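Local coordinates for protein superoxide dismutase [Fe] (Methanothermobacter thermautotrophicus, PDB 1MA1) that destroys superoxide radicals by dismuting them to hydrogen peroxide and dioxygen at a mononuclear iron site, working as a homotetramer, at residues 7-12 / 43-48; 100-105 / 192-197; 108-113 / 144-149; 123-128 / 183-188. One frame throughout, in Å; residues are numbered along the deposited sequence.

Contact 1: 7-12 / 43-48; sequences KFYELP and DGANAL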
loop_
_atom_site.group_PDB
_atom_site.type_symbol
_atom_site.label_atom_id
_atom_site.label_comp_id
_atom_site.label_asym_id
_atom_site.label_seq_id
_atom_site.Cartn_x
_atom_site.Cartn_y
_atom_site.Cartn_z
ATOM N N LYS A 7 -24.119 -6.028 17.673
ATOM C CA LYS A 7 -24.399 -6.932 16.577
ATOM C C LYS A 7 -23.134 -7.214 15.765
ATOM O O LYS A 7 -22.221 -6.387 15.706
ATOM C CB LYS A 7 -25.511 -6.337 15.717
ATOM C CG LYS A 7 -26.062 -7.284 14.683
ATOM C CD LYS A 7 -27.491 -6.931 14.279
ATOM C CE LYS A 7 -27.586 -5.562 13.635
ATOM N NZ LYS A 7 -28.922 -5.306 13.041
ATOM N N PHE A 8 -23.064 -8.399 15.169
ATOM C CA PHE A 8 -21.800 -8.924 14.657
ATOM C C PHE A 8 -21.937 -9.535 13.277
ATOM O O PHE A 8 -23.037 -9.685 12.754
ATOM C CB PHE A 8 -21.231 -9.973 15.608
ATOM C CG PHE A 8 -20.742 -9.407 16.906
ATOM C CD1 PHE A 8 -19.492 -8.805 16.987
ATOM C CD2 PHE A 8 -21.548 -9.436 18.053
ATOM C CE1 PHE A 8 -19.045 -8.238 18.189
ATOM C CE2 PHE A 8 -21.113 -8.870 19.256
ATOM C CZ PHE A 8 -19.863 -8.274 19.320
ATOM N N TYR A 9 -20.809 -9.890 12.685
ATOM C CA TYR A 9 -20.810 -10.466 11.355
ATOM C C TYR A 9 -21.067 -11.960 11.438
ATOM O O TYR A 9 -20.636 -12.616 12.384
ATOM C CB TYR A 9 -19.465 -10.195 10.678
ATOM C CG TYR A 9 -19.277 -8.763 10.245
ATOM C CD1 TYR A 9 -19.993 -8.243 9.161
ATOM C CD2 TYR A 9 -18.369 -7.924 10.898
ATOM C CE1 TYR A 9 -19.808 -6.935 8.744
ATOM C CE2 TYR A 9 -18.179 -6.616 10.489
ATOM C CZ TYR A 9 -18.897 -6.126 9.416
ATOM O OH TYR A 9 -18.750 -4.815 9.035
ATOM N N GLU A 10 -21.769 -12.494 10.446
ATOM C CA GLU A 10 -21.888 -13.940 10.287
ATOM C C GLU A 10 -21.579 -14.403 8.870
ATOM O O GLU A 10 -21.812 -13.676 7.901
ATOM C CB GLU A 10 -23.289 -14.377 10.683
ATOM C CG GLU A 10 -23.553 -14.225 12.168
ATOM C CD GLU A 10 -25.005 -14.438 12.527
ATOM O OE1 GLU A 10 -25.320 -14.488 13.746
ATOM O OE2 GLU A 10 -25.827 -14.550 11.587
ATOM N N LEU A 11 -21.056 -15.619 8.746
ATOM C CA LEU A 11 -20.845 -16.209 7.432
ATOM C C LEU A 11 -22.185 -16.376 6.732
ATOM O O LEU A 11 -23.054 -17.107 7.204
ATOM C CB LEU A 11 -20.165 -17.565 7.561
ATOM C CG LEU A 11 -19.728 -18.191 6.231
ATOM C CD1 LEU A 11 -18.614 -17.326 5.602
ATOM C CD2 LEU A 11 -19.238 -19.624 6.446
ATOM N N PRO A 12 -22.382 -15.688 5.602
ATOM C CA PRO A 12 -23.616 -15.867 4.831
ATOM C C PRO A 12 -23.629 -17.225 4.162
ATOM O O PRO A 12 -22.584 -17.742 3.769
ATOM C CB PRO A 12 -23.566 -14.723 3.834
ATOM C CG PRO A 12 -22.108 -14.603 3.568
ATOM C CD PRO A 12 -21.476 -14.734 4.944
ATOM N N ASP A 43 -14.494 -13.702 11.362
ATOM C CA ASP A 43 -13.909 -13.766 12.692
ATOM C C ASP A 43 -12.936 -12.624 12.937
ATOM O O ASP A 43 -12.879 -12.070 14.043
ATOM C CB ASP A 43 -13.187 -15.089 12.907
ATOM C CG ASP A 43 -14.069 -16.267 12.641
ATOM O OD1 ASP A 43 -15.291 -16.206 12.946
ATOM O OD2 ASP A 43 -13.527 -17.257 12.129
ATOM N N GLY A 44 -12.171 -12.271 11.902
ATOM C CA GLY A 44 -11.246 -11.151 12.007
ATOM C C GLY A 44 -11.982 -9.890 12.407
ATOM O O GLY A 44 -11.641 -9.235 13.396
ATOM N N ALA A 45 -13.013 -9.567 11.635
ATOM C CA ALA A 45 -13.776 -8.358 11.841
ATOM C C ALA A 45 -14.437 -8.377 13.216
ATOM O O ALA A 45 -14.473 -7.354 13.905
ATOM C CB ALA A 45 -14.828 -8.217 10.742
ATOM N N ASN A 46 -14.963 -9.533 13.626
ATOM C CA ASN A 46 -15.647 -9.605 14.915
ATOM C C ASN A 46 -14.678 -9.455 16.097
ATOM O O ASN A 46 -14.980 -8.767 17.074
ATOM C CB ASN A 46 -16.421 -10.918 15.051
ATOM C CG ASN A 46 -17.726 -10.923 14.255
ATOM O OD1 ASN A 46 -18.358 -9.877 14.038
ATOM N ND2 ASN A 46 -18.150 -12.109 13.842
ATOM N N ALA A 47 -13.516 -10.093 16.012
ATOM C CA ALA A 47 -12.550 -10.005 17.095
ATOM C C ALA A 47 -12.235 -8.556 17.315
ATOM O O ALA A 47 -12.069 -8.107 18.443
ATOM C CB ALA A 47 -11.290 -10.744 16.752
ATOM N N LEU A 48 -12.155 -7.816 16.223
ATOM C CA LEU A 48 -11.700 -6.440 16.268
ATOM C C LEU A 48 -12.809 -5.562 16.823
ATOM O O LEU A 48 -12.562 -4.656 17.620
ATOM C CB LEU A 48 -11.313 -5.991 14.868
ATOM C CG LEU A 48 -10.708 -4.609 14.744
ATOM C CD1 LEU A 48 -9.495 -4.477 15.641
ATOM C CD2 LEU A 48 -10.323 -4.408 13.310
#

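Contact 2: 100-105 / 192-197; sequences GKLAEY and VNWKEV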
loop_
_atom_site.group_PDB
_atom_site.type_symbol
_atom_site.label_atom_id
_atom_site.label_comp_id
_atom_site.label_asym_id
_atom_site.label_seq_id
_atom_site.Cartn_x
_atom_site.Cartn_y
_atom_site.Cartn_z
ATOM N N GLY A 100 -30.412 -4.970 -20.940
ATOM C CA GLY A 100 -30.985 -3.826 -20.268
ATOM C C GLY A 100 -29.974 -2.706 -20.129
ATOM O O GLY A 100 -29.025 -2.617 -20.915
ATOM N N LYS A 101 -30.169 -1.844 -19.132
ATOM C CA LYS A 101 -29.346 -0.651 -19.003
ATOM C C LYS A 101 -27.873 -1.002 -18.875
ATOM O O LYS A 101 -27.032 -0.355 -19.483
ATOM C CB LYS A 101 -29.774 0.192 -17.805
ATOM C CG LYS A 101 -31.096 0.911 -18.006
ATOM C CD LYS A 101 -31.391 1.830 -16.830
ATOM C CE LYS A 101 -32.726 2.543 -16.979
ATOM N NZ LYS A 101 -33.033 3.409 -15.786
ATOM N N LEU A 102 -27.565 -2.029 -18.091
ATOM C CA LEU A 102 -26.189 -2.433 -17.881
ATOM C C LEU A 102 -25.542 -2.703 -19.229
ATOM O O LEU A 102 -24.439 -2.238 -19.508
ATOM C CB LEU A 102 -26.133 -3.681 -17.006
ATOM C CG LEU A 102 -24.711 -4.143 -16.710
ATOM C CD1 LEU A 102 -23.956 -3.028 -16.031
ATOM C CD2 LEU A 102 -24.745 -5.382 -15.842
ATOM N N ALA A 103 -26.240 -3.452 -20.071
ATOM C CA ALA A 103 -25.782 -3.702 -21.436
ATOM C C ALA A 103 -25.504 -2.402 -22.174
ATOM O O ALA A 103 -24.470 -2.258 -22.822
ATOM C CB ALA A 103 -26.824 -4.518 -22.189
ATOM N N GLU A 104 -26.434 -1.453 -22.072
ATOM C CA GLU A 104 -26.270 -0.167 -22.745
ATOM C C GLU A 104 -25.073 0.617 -22.223
ATOM O O GLU A 104 -24.333 1.201 -23.007
ATOM C CB GLU A 104 -27.533 0.677 -22.613
ATOM C CG GLU A 104 -28.763 -0.006 -23.145
ATOM C CD GLU A 104 -30.031 0.810 -22.958
ATOM O OE1 GLU A 104 -30.450 1.080 -21.804
ATOM O OE2 GLU A 104 -30.617 1.182 -23.991
ATOM N N TYR A 105 -24.878 0.632 -20.907
ATOM C CA TYR A 105 -23.731 1.317 -20.329
ATOM C C TYR A 105 -22.413 0.660 -20.675
ATOM O O TYR A 105 -21.433 1.350 -20.919
ATOM C CB TYR A 105 -23.859 1.424 -18.819
ATOM C CG TYR A 105 -24.601 2.655 -18.378
ATOM C CD1 TYR A 105 -25.985 2.677 -18.313
ATOM C CD2 TYR A 105 -23.910 3.819 -18.046
ATOM C CE1 TYR A 105 -26.672 3.837 -17.923
ATOM C CE2 TYR A 105 -24.582 4.974 -17.663
ATOM C CZ TYR A 105 -25.960 4.975 -17.602
ATOM O OH TYR A 105 -26.620 6.110 -17.203
ATOM N N VAL A 192 -20.926 -16.027 -14.301
ATOM C CA VAL A 192 -21.397 -14.703 -13.902
ATOM C C VAL A 192 -22.926 -14.664 -13.881
ATOM O O VAL A 192 -23.579 -15.025 -14.857
ATOM C CB VAL A 192 -20.903 -13.588 -14.877
ATOM C CG1 VAL A 192 -21.177 -12.195 -14.289
ATOM C CG2 VAL A 192 -19.440 -13.765 -15.141
ATOM N N ASN A 193 -23.491 -14.210 -12.770
ATOM C CA ASN A 193 -24.928 -13.979 -12.679
ATOM C C ASN A 193 -25.281 -12.537 -13.070
ATOM O O ASN A 193 -25.314 -11.635 -12.226
ATOM C CB ASN A 193 -25.410 -14.261 -11.253
ATOM C CG ASN A 193 -26.927 -14.221 -11.123
ATOM O OD1 ASN A 193 -27.617 -13.615 -11.937
ATOM N ND2 ASN A 193 -27.447 -14.854 -10.081
ATOM N N TRP A 194 -25.557 -12.319 -14.352
ATOM C CA TRP A 194 -25.852 -10.970 -14.823
ATOM C C TRP A 194 -27.172 -10.419 -14.273
ATOM O O TRP A 194 -27.330 -9.205 -14.139
ATOM C CB TRP A 194 -25.853 -10.923 -16.358
ATOM C CG TRP A 194 -24.484 -11.072 -16.947
ATOM C CD1 TRP A 194 -24.032 -12.097 -17.738
ATOM C CD2 TRP A 194 -23.363 -10.202 -16.742
ATOM N NE1 TRP A 194 -22.703 -11.921 -18.026
ATOM C CE2 TRP A 194 -22.263 -10.768 -17.432
ATOM C CE3 TRP A 194 -23.179 -9.001 -16.043
ATOM C CZ2 TRP A 194 -20.990 -10.175 -17.437
ATOM C CZ3 TRP A 194 -21.910 -8.408 -16.044
ATOM C CH2 TRP A 194 -20.835 -9.003 -16.740
ATOM N N LYS A 195 -28.114 -11.296 -13.951
ATOM C CA LYS A 195 -29.360 -10.845 -13.356
ATOM C C LYS A 195 -29.038 -10.007 -12.129
ATOM O O LYS A 195 -29.555 -8.903 -11.978
ATOM C CB LYS A 195 -30.242 -12.034 -12.942
ATOM C CG LYS A 195 -30.486 -13.082 -14.030
ATOM C CD LYS A 195 -31.046 -12.463 -15.308
ATOM C CE LYS A 195 -32.393 -11.778 -15.087
ATOM N NZ LYS A 195 -32.904 -11.162 -16.364
ATOM N N GLU A 196 -28.173 -10.539 -11.268
ATOM C CA GLU A 196 -27.851 -9.912 -9.987
ATOM C C GLU A 196 -27.116 -8.599 -10.205
ATOM O O GLU A 196 -27.412 -7.588 -9.556
ATOM C CB GLU A 196 -26.984 -10.849 -9.134
ATOM C CG GLU A 196 -26.504 -10.268 -7.810
ATOM C CD GLU A 196 -27.645 -9.776 -6.941
ATOM O OE1 GLU A 196 -28.742 -10.380 -7.015
ATOM O OE2 GLU A 196 -27.451 -8.800 -6.178
ATOM N N VAL A 197 -26.155 -8.613 -11.124
ATOM C CA VAL A 197 -25.388 -7.409 -11.419
ATOM C C VAL A 197 -26.309 -6.347 -12.000
ATOM O O VAL A 197 -26.255 -5.189 -11.608
ATOM C CB VAL A 197 -24.246 -7.676 -12.432
ATOM C CG1 VAL A 197 -23.442 -6.420 -12.633
ATOM C CG2 VAL A 197 -23.346 -8.780 -11.945
#

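Contact 3: 108-113 / 144-149; sequences KDFGSF and LFIMQV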
loop_
_atom_site.group_PDB
_atom_site.type_symbol
_atom_site.label_atom_id
_atom_site.label_comp_id
_atom_site.label_asym_id
_atom_site.label_seq_id
_atom_site.Cartn_x
_atom_site.Cartn_y
_atom_site.Cartn_z
ATOM N N LYS A 108 -21.572 1.904 -24.157
ATOM C CA LYS A 108 -21.208 3.299 -24.361
ATOM C C LYS A 108 -19.887 3.605 -23.661
ATOM O O LYS A 108 -19.112 4.427 -24.139
ATOM C CB LYS A 108 -22.303 4.246 -23.859
ATOM C CG LYS A 108 -22.218 4.636 -22.391
ATOM C CD LYS A 108 -22.993 5.935 -22.128
ATOM C CE LYS A 108 -22.996 6.299 -20.642
ATOM N NZ LYS A 108 -21.622 6.461 -20.086
ATOM N N ASP A 109 -19.620 2.931 -22.546
ATOM C CA ASP A 109 -18.403 3.185 -21.803
ATOM C C ASP A 109 -17.227 2.376 -22.306
ATOM O O ASP A 109 -16.087 2.837 -22.253
ATOM C CB ASP A 109 -18.616 2.934 -20.300
ATOM C CG ASP A 109 -19.499 3.998 -19.651
ATOM O OD1 ASP A 109 -19.380 5.194 -20.018
ATOM O OD2 ASP A 109 -20.302 3.651 -18.764
ATOM N N PHE A 110 -17.483 1.172 -22.802
ATOM C CA PHE A 110 -16.378 0.328 -23.265
ATOM C C PHE A 110 -16.360 0.093 -24.771
ATOM O O PHE A 110 -15.382 -0.411 -25.299
ATOM C CB PHE A 110 -16.398 -1.012 -22.544
ATOM C CG PHE A 110 -16.203 -0.902 -21.066
ATOM C CD1 PHE A 110 -17.292 -0.779 -20.215
ATOM C CD2 PHE A 110 -14.924 -0.929 -20.520
ATOM C CE1 PHE A 110 -17.114 -0.688 -18.820
ATOM C CE2 PHE A 110 -14.719 -0.837 -19.127
ATOM C CZ PHE A 110 -15.820 -0.716 -18.273
ATOM N N GLY A 111 -17.439 0.463 -25.451
ATOM C CA GLY A 111 -17.507 0.270 -26.883
ATOM C C GLY A 111 -18.181 -1.033 -27.261
ATOM O O GLY A 111 -18.921 -1.095 -28.248
ATOM N N SER A 112 -17.934 -2.081 -26.478
ATOM C CA SER A 112 -18.600 -3.365 -26.680
ATOM C C SER A 112 -18.490 -4.202 -25.415
ATOM O O SER A 112 -17.705 -3.896 -24.522
ATOM C CB SER A 112 -17.942 -4.121 -27.827
ATOM O OG SER A 112 -16.661 -4.585 -27.425
ATOM N N PHE A 113 -19.259 -5.279 -25.351
ATOM C CA PHE A 113 -19.084 -6.252 -24.292
ATOM C C PHE A 113 -17.708 -6.893 -24.347
ATOM O O PHE A 113 -17.086 -7.107 -23.314
ATOM C CB PHE A 113 -20.155 -7.338 -24.377
ATOM C CG PHE A 113 -20.075 -8.344 -23.273
ATOM C CD1 PHE A 113 -20.414 -7.995 -21.980
ATOM C CD2 PHE A 113 -19.614 -9.636 -23.512
ATOM C CE1 PHE A 113 -20.296 -8.915 -20.938
ATOM C CE2 PHE A 113 -19.497 -10.560 -22.461
ATOM C CZ PHE A 113 -19.839 -10.192 -21.178
ATOM N N LEU A 144 -19.398 3.776 -16.085
ATOM C CA LEU A 144 -18.889 2.583 -15.423
ATOM C C LEU A 144 -17.382 2.673 -15.274
ATOM O O LEU A 144 -16.681 3.010 -16.225
ATOM C CB LEU A 144 -19.249 1.320 -16.214
ATOM C CG LEU A 144 -20.746 0.965 -16.312
ATOM C CD1 LEU A 144 -20.937 -0.135 -17.350
ATOM C CD2 LEU A 144 -21.303 0.552 -14.920
ATOM N N PHE A 145 -16.889 2.384 -14.074
ATOM C CA PHE A 145 -15.453 2.285 -13.795
ATOM C C PHE A 145 -15.111 0.851 -13.409
ATOM O O PHE A 145 -15.897 0.165 -12.762
ATOM C CB PHE A 145 -15.050 3.195 -12.625
ATOM C CG PHE A 145 -15.046 4.665 -12.945
ATOM C CD1 PHE A 145 -14.942 5.604 -11.923
ATOM C CD2 PHE A 145 -15.124 5.115 -14.259
ATOM C CE1 PHE A 145 -14.917 6.969 -12.201
ATOM C CE2 PHE A 145 -15.098 6.492 -14.557
ATOM C CZ PHE A 145 -14.995 7.417 -13.525
ATOM N N ILE A 146 -13.921 0.410 -13.785
ATOM C CA ILE A 146 -13.341 -0.772 -13.162
ATOM C C ILE A 146 -12.303 -0.343 -12.117
ATOM O O ILE A 146 -11.511 0.571 -12.352
ATOM C CB ILE A 146 -12.682 -1.678 -14.236
ATOM C CG1 ILE A 146 -13.723 -2.042 -15.304
ATOM C CG2 ILE A 146 -12.080 -2.934 -13.588
ATOM C CD1 ILE A 146 -13.192 -2.962 -16.404
ATOM N N MET A 147 -12.303 -0.980 -10.954
ATOM C CA MET A 147 -11.146 -0.830 -10.071
ATOM C C MET A 147 -10.424 -2.135 -9.780
ATOM O O MET A 147 -11.039 -3.204 -9.735
ATOM C CB MET A 147 -11.520 -0.103 -8.749
ATOM C CG MET A 147 -12.952 -0.257 -8.265
ATOM S SD MET A 147 -13.378 0.645 -6.712
ATOM C CE MET A 147 -13.616 2.138 -7.350
ATOM N N GLN A 148 -9.109 -2.049 -9.613
ATOM C CA GLN A 148 -8.326 -3.232 -9.279
ATOM C C GLN A 148 -7.927 -3.142 -7.827
ATOM O O GLN A 148 -7.056 -2.368 -7.484
ATOM C CB GLN A 148 -7.077 -3.311 -10.145
ATOM C CG GLN A 148 -6.307 -4.581 -9.958
ATOM C CD GLN A 148 -4.952 -4.520 -10.595
ATOM O OE1 GLN A 148 -4.038 -3.860 -10.080
ATOM N NE2 GLN A 148 -4.806 -5.197 -11.735
ATOM N N VAL A 149 -8.583 -3.925 -6.978
ATOM C CA VAL A 149 -8.359 -3.865 -5.548
ATOM C C VAL A 149 -7.259 -4.834 -5.159
ATOM O O VAL A 149 -7.352 -6.015 -5.467
ATOM C CB VAL A 149 -9.598 -4.268 -4.786
ATOM C CG1 VAL A 149 -9.300 -4.205 -3.278
ATOM C CG2 VAL A 149 -10.774 -3.375 -5.212
#

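Contact 4: 123-128 / 183-188; sequences AAISAE and DYVEAF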
loop_
_atom_site.group_PDB
_atom_site.type_symbol
_atom_site.label_atom_id
_atom_site.label_comp_id
_atom_site.label_asym_id
_atom_site.label_seq_id
_atom_site.Cartn_x
_atom_site.Cartn_y
_atom_site.Cartn_z
ATOM N N ALA A 123 -7.737 -6.689 -15.686
ATOM C CA ALA A 123 -7.760 -6.144 -14.328
ATOM C C ALA A 123 -7.605 -7.261 -13.327
ATOM O O ALA A 123 -6.897 -7.102 -12.340
ATOM C CB ALA A 123 -9.040 -5.402 -14.094
ATOM N N ALA A 124 -8.242 -8.399 -13.595
ATOM C CA ALA A 124 -8.122 -9.558 -12.710
ATOM C C ALA A 124 -6.751 -10.212 -12.835
ATOM O O ALA A 124 -6.061 -10.455 -11.843
ATOM C CB ALA A 124 -9.213 -10.568 -13.026
ATOM N N ILE A 125 -6.346 -10.491 -14.070
ATOM C CA ILE A 125 -5.140 -11.273 -14.293
ATOM C C ILE A 125 -3.921 -10.543 -13.770
ATOM O O ILE A 125 -3.037 -11.140 -13.140
ATOM C CB ILE A 125 -4.964 -11.598 -15.802
ATOM C CG1 ILE A 125 -6.185 -12.390 -16.298
ATOM C CG2 ILE A 125 -3.705 -12.415 -16.012
ATOM C CD1 ILE A 125 -6.124 -12.842 -17.726
ATOM N N SER A 126 -3.868 -9.241 -14.027
ATOM C CA SER A 126 -2.629 -8.489 -13.810
ATOM C C SER A 126 -2.418 -8.023 -12.373
ATOM O O SER A 126 -1.390 -7.432 -12.078
ATOM C CB SER A 126 -2.588 -7.274 -14.723
ATOM O OG SER A 126 -3.603 -6.369 -14.359
ATOM N N ALA A 127 -3.383 -8.277 -11.494
ATOM C CA ALA A 127 -3.291 -7.836 -10.105
ATOM C C ALA A 127 -2.074 -8.438 -9.424
ATOM O O ALA A 127 -1.878 -9.646 -9.460
ATOM C CB ALA A 127 -4.550 -8.240 -9.340
ATOM N N GLU A 128 -1.268 -7.598 -8.791
ATOM C CA GLU A 128 -0.032 -8.067 -8.176
ATOM C C GLU A 128 -0.365 -8.698 -6.846
ATOM O O GLU A 128 -0.641 -8.004 -5.876
ATOM C CB GLU A 128 0.967 -6.912 -7.983
ATOM C CG GLU A 128 1.242 -6.157 -9.272
ATOM C CD GLU A 128 2.112 -4.918 -9.078
ATOM O OE1 GLU A 128 2.238 -4.465 -7.914
ATOM O OE2 GLU A 128 2.657 -4.394 -10.091
ATOM N N ASP A 183 -6.870 -19.127 -16.740
ATOM C CA ASP A 183 -7.884 -20.137 -17.016
ATOM C C ASP A 183 -9.044 -19.974 -16.065
ATOM O O ASP A 183 -10.204 -20.131 -16.458
ATOM C CB ASP A 183 -7.354 -21.563 -16.856
ATOM C CG ASP A 183 -6.418 -21.983 -17.978
ATOM O OD1 ASP A 183 -6.387 -21.293 -19.028
ATOM O OD2 ASP A 183 -5.721 -23.022 -17.798
ATOM N N TYR A 184 -8.739 -19.679 -14.805
ATOM C CA TYR A 184 -9.768 -19.362 -13.814
ATOM C C TYR A 184 -10.597 -18.121 -14.187
ATOM O O TYR A 184 -11.830 -18.160 -14.169
ATOM C CB TYR A 184 -9.115 -19.156 -12.456
ATOM C CG TYR A 184 -10.017 -18.509 -11.440
ATOM C CD1 TYR A 184 -9.931 -17.149 -11.169
ATOM C CD2 TYR A 184 -10.939 -19.263 -10.720
ATOM C CE1 TYR A 184 -10.738 -16.557 -10.193
ATOM C CE2 TYR A 184 -11.751 -18.687 -9.748
ATOM C CZ TYR A 184 -11.645 -17.343 -9.487
ATOM O OH TYR A 184 -12.435 -16.823 -8.489
ATOM N N VAL A 185 -9.930 -17.018 -14.522
ATOM C CA VAL A 185 -10.639 -15.843 -15.011
ATOM C C VAL A 185 -11.515 -16.149 -16.223
ATOM O O VAL A 185 -12.641 -15.680 -16.307
ATOM C CB VAL A 185 -9.656 -14.704 -15.366
ATOM C CG1 VAL A 185 -10.384 -13.555 -16.069
ATOM C CG2 VAL A 185 -8.970 -14.231 -14.108
ATOM N N GLU A 186 -11.009 -16.943 -17.158
ATOM C CA GLU A 186 -11.796 -17.337 -18.319
ATOM C C GLU A 186 -13.011 -18.195 -17.940
ATOM O O GLU A 186 -14.104 -18.002 -18.469
ATOM C CB GLU A 186 -10.903 -18.085 -19.309
ATOM C CG GLU A 186 -11.592 -18.512 -20.569
ATOM C CD GLU A 186 -12.326 -17.361 -21.216
ATOM O OE1 GLU A 186 -11.745 -16.246 -21.281
ATOM O OE2 GLU A 186 -13.486 -17.574 -21.669
ATOM N N ALA A 187 -12.829 -19.134 -17.018
ATOM C CA ALA A 187 -13.944 -19.963 -16.562
ATOM C C ALA A 187 -15.036 -19.113 -15.914
ATOM O O ALA A 187 -16.221 -19.439 -15.993
ATOM C CB ALA A 187 -13.452 -21.019 -15.579
ATOM N N PHE A 188 -14.625 -18.008 -15.289
ATOM C CA PHE A 188 -15.519 -17.196 -14.476
ATOM C C PHE A 188 -16.693 -16.696 -15.300
ATOM O O PHE A 188 -17.814 -16.601 -14.801
ATOM C CB PHE A 188 -14.740 -16.021 -13.896
ATOM C CG PHE A 188 -15.599 -14.990 -13.222
ATOM C CD1 PHE A 188 -16.268 -15.285 -12.037
ATOM C CD2 PHE A 188 -15.754 -13.721 -13.785
ATOM C CE1 PHE A 188 -17.083 -14.326 -11.427
ATOM C CE2 PHE A 188 -16.568 -12.762 -13.183
ATOM C CZ PHE A 188 -17.234 -13.060 -12.005
#

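Contact 1: 7-12 / 43-48
N46 lays its carboxamide along Y9, gripping both backbone polar atoms of that residue, N and O, at once. Its OD1 accepts the Y9 N-H at 2.8 Å, the donor lying in the carbonyl plane on a lone pair (C=O...N 122°). Its ND2 donates to Y9 O at 2.9 Å, with the N-H...O angle at 171° and the acceptor close to the amide plane. Two nearly straight bonds from one flat group fix the rotation of the amide, and with chi1 at -77° CG stands beside the N46 backbone N, which sends the group off the helix to the loop. Segment 7-12, anchored in this way, belongs to the N-terminal loop that runs over helix 27-57, the first long helix of the alpha-hairpin domain of iron/manganese superoxide dismutases. N46 OD1 also sits at the edge of the F8 ring, in its plane, 3.3 Å from F8 CD1; ring and amide are turned almost perpendicular. Y9, by contrast, brings CD2 to within 3.6 Å of A45 CB. The Y9 ring also meets Y78 and packs on V75 of helix 64-86, the other arm of the hairpin, while R143 of the second subunit makes a cation-pi contact with F8.

Contact 2: 100-105 / 192-197
Segment 100-105 of helix 100-110 and the first turn of the helix beginning at W194 keep their backbones well apart: the nearest CA atoms, those of L102 and V197, are 8.2 Å from each other, and side chains alone bridge the gap. L102 does the bridging from its side. With CG anti to the backbone N (chi1 -178°), the side chain stretches away from its helix and sets CD2 against two residues one helical turn apart. That methyl lies 3.6 Å from V197 CG1 and 3.9 Å from W194 CE3, on the six-membered part of the indole, which L102 crosses at about a right angle. The contact thus ties the first helix of the C-terminal domain of iron/manganese superoxide dismutases to its last, helix 194-202, and L102 reaches further along the latter to E198 and F201. The indole is itself held in place: V192 CG1 lies 3.6 Å above the W194 ring plane, over its centre, and NE1 donates to G96 O. N193 is the N-cap of helix 194-202, its OD1 accepting E196 N at 3.2 Å from above the carbonyl plane. Both W194 and V197 also pack on L164 of strand 164-167.

Contact 3: 108-113 / 144-149
D109 OD2 accepts the backbone N-H of L144 at 2.8 Å in an almost straight bond (176° at the hydrogen), though the donor comes from above the carboxylate plane, 63° out of it. The same oxygen lies 3.6 Å from L144 CB, so the carboxylate rests against the root of the leucine side chain. Next to it the F110 ring spans two strand residues whose side chains fall on the same side of the strand. Its CE1 is 3.9 Å from L144 CB, and its CE2 is 3.8 Å from I146 CD1. I146 has CG1 beside its backbone N (chi1 -56°) and chi2 fully extended, which carries CD1 out to the ring. G111, with positive phi, ends the helix directly after F110. In the second shell K108 NZ makes a salt bridge with D109 OD1 at 2.6 Å and also donates to D142 O, so that the lysine links the carboxylate to the turn just before the strand. F116 meets the F110 ring edge-to-face. Further out, R56 of the second subunit packs on F110 and L68 of that subunit on I146. The whole is a helix-on-sheet contact: the C-terminal end of helix 100-110 is fastened to strand 143-150, an outermost strand, within this chain, of the antiparallel sheet in the C-terminal domain of iron/manganese superoxide dismutases.

Contact 4: 123-128 / 183-188
V185 fits one methyl, CG2, against two consecutive residues at the end of helix 113-125. The valine has CG1 anti to its backbone N (chi1 172°), and this rotamer sets CG2 beside that N, on the flank that meets the other helix. From there V185 CG2 lies 3.8 Å from A124 CB and 4.0 Å from I125 CG1. A124 needs no torsion to take part, since its CB points toward helix 181-188. The I125 side chain sets off to one side of V185, and its chi1 of -59° puts CG1 beside the backbone N, which brings it to the valine at an oblique angle. The small alanine side chain probably helps the helices approach here, where the CA atoms of A124 and V185 are 7.2 Å apart. R181 NH1 donates to both I125 O and A127 O, tying the helix end and the following turn to the start of helix 181-188, while E186 forms a salt bridge with R117. A124 also touches L166 of strand 164-167, the strand that ends in the iron ligand D167, and Y184 OH bonds to D167 O. The contact itself is entirely apolar, so across these segments the hold rests on van der Waals contact, with A124 and V185 buried and I125 at the margin, while R181, Y184 and E186 make directional bonds nearby.

In the fold
Contacts 2, 3 and 4 are connected within the C-terminal domain, whereas contact 1 sits in the alpha-hairpin domain, its centre about 28 to 32 Å from theirs. Contacts 2 and 3 share helix 100-110, centres about 12 Å apart; Y105 packs on L144 and W194 on F113. Contact 3 meets contact 4 through Q148, whose NE2 probably bonds to A123 O, and both nest inside the loop contact 2 closes. The iron takes H33 and H81 from the alpha-hairpin domain and D167 and H171 from the C-terminal one; no contact supplies a ligand. Side chain to side chain, Y9 is about 11 Å from H81 and A124 about 9 Å from D167. Contacts 1, 3 and 4 touch the second subunit.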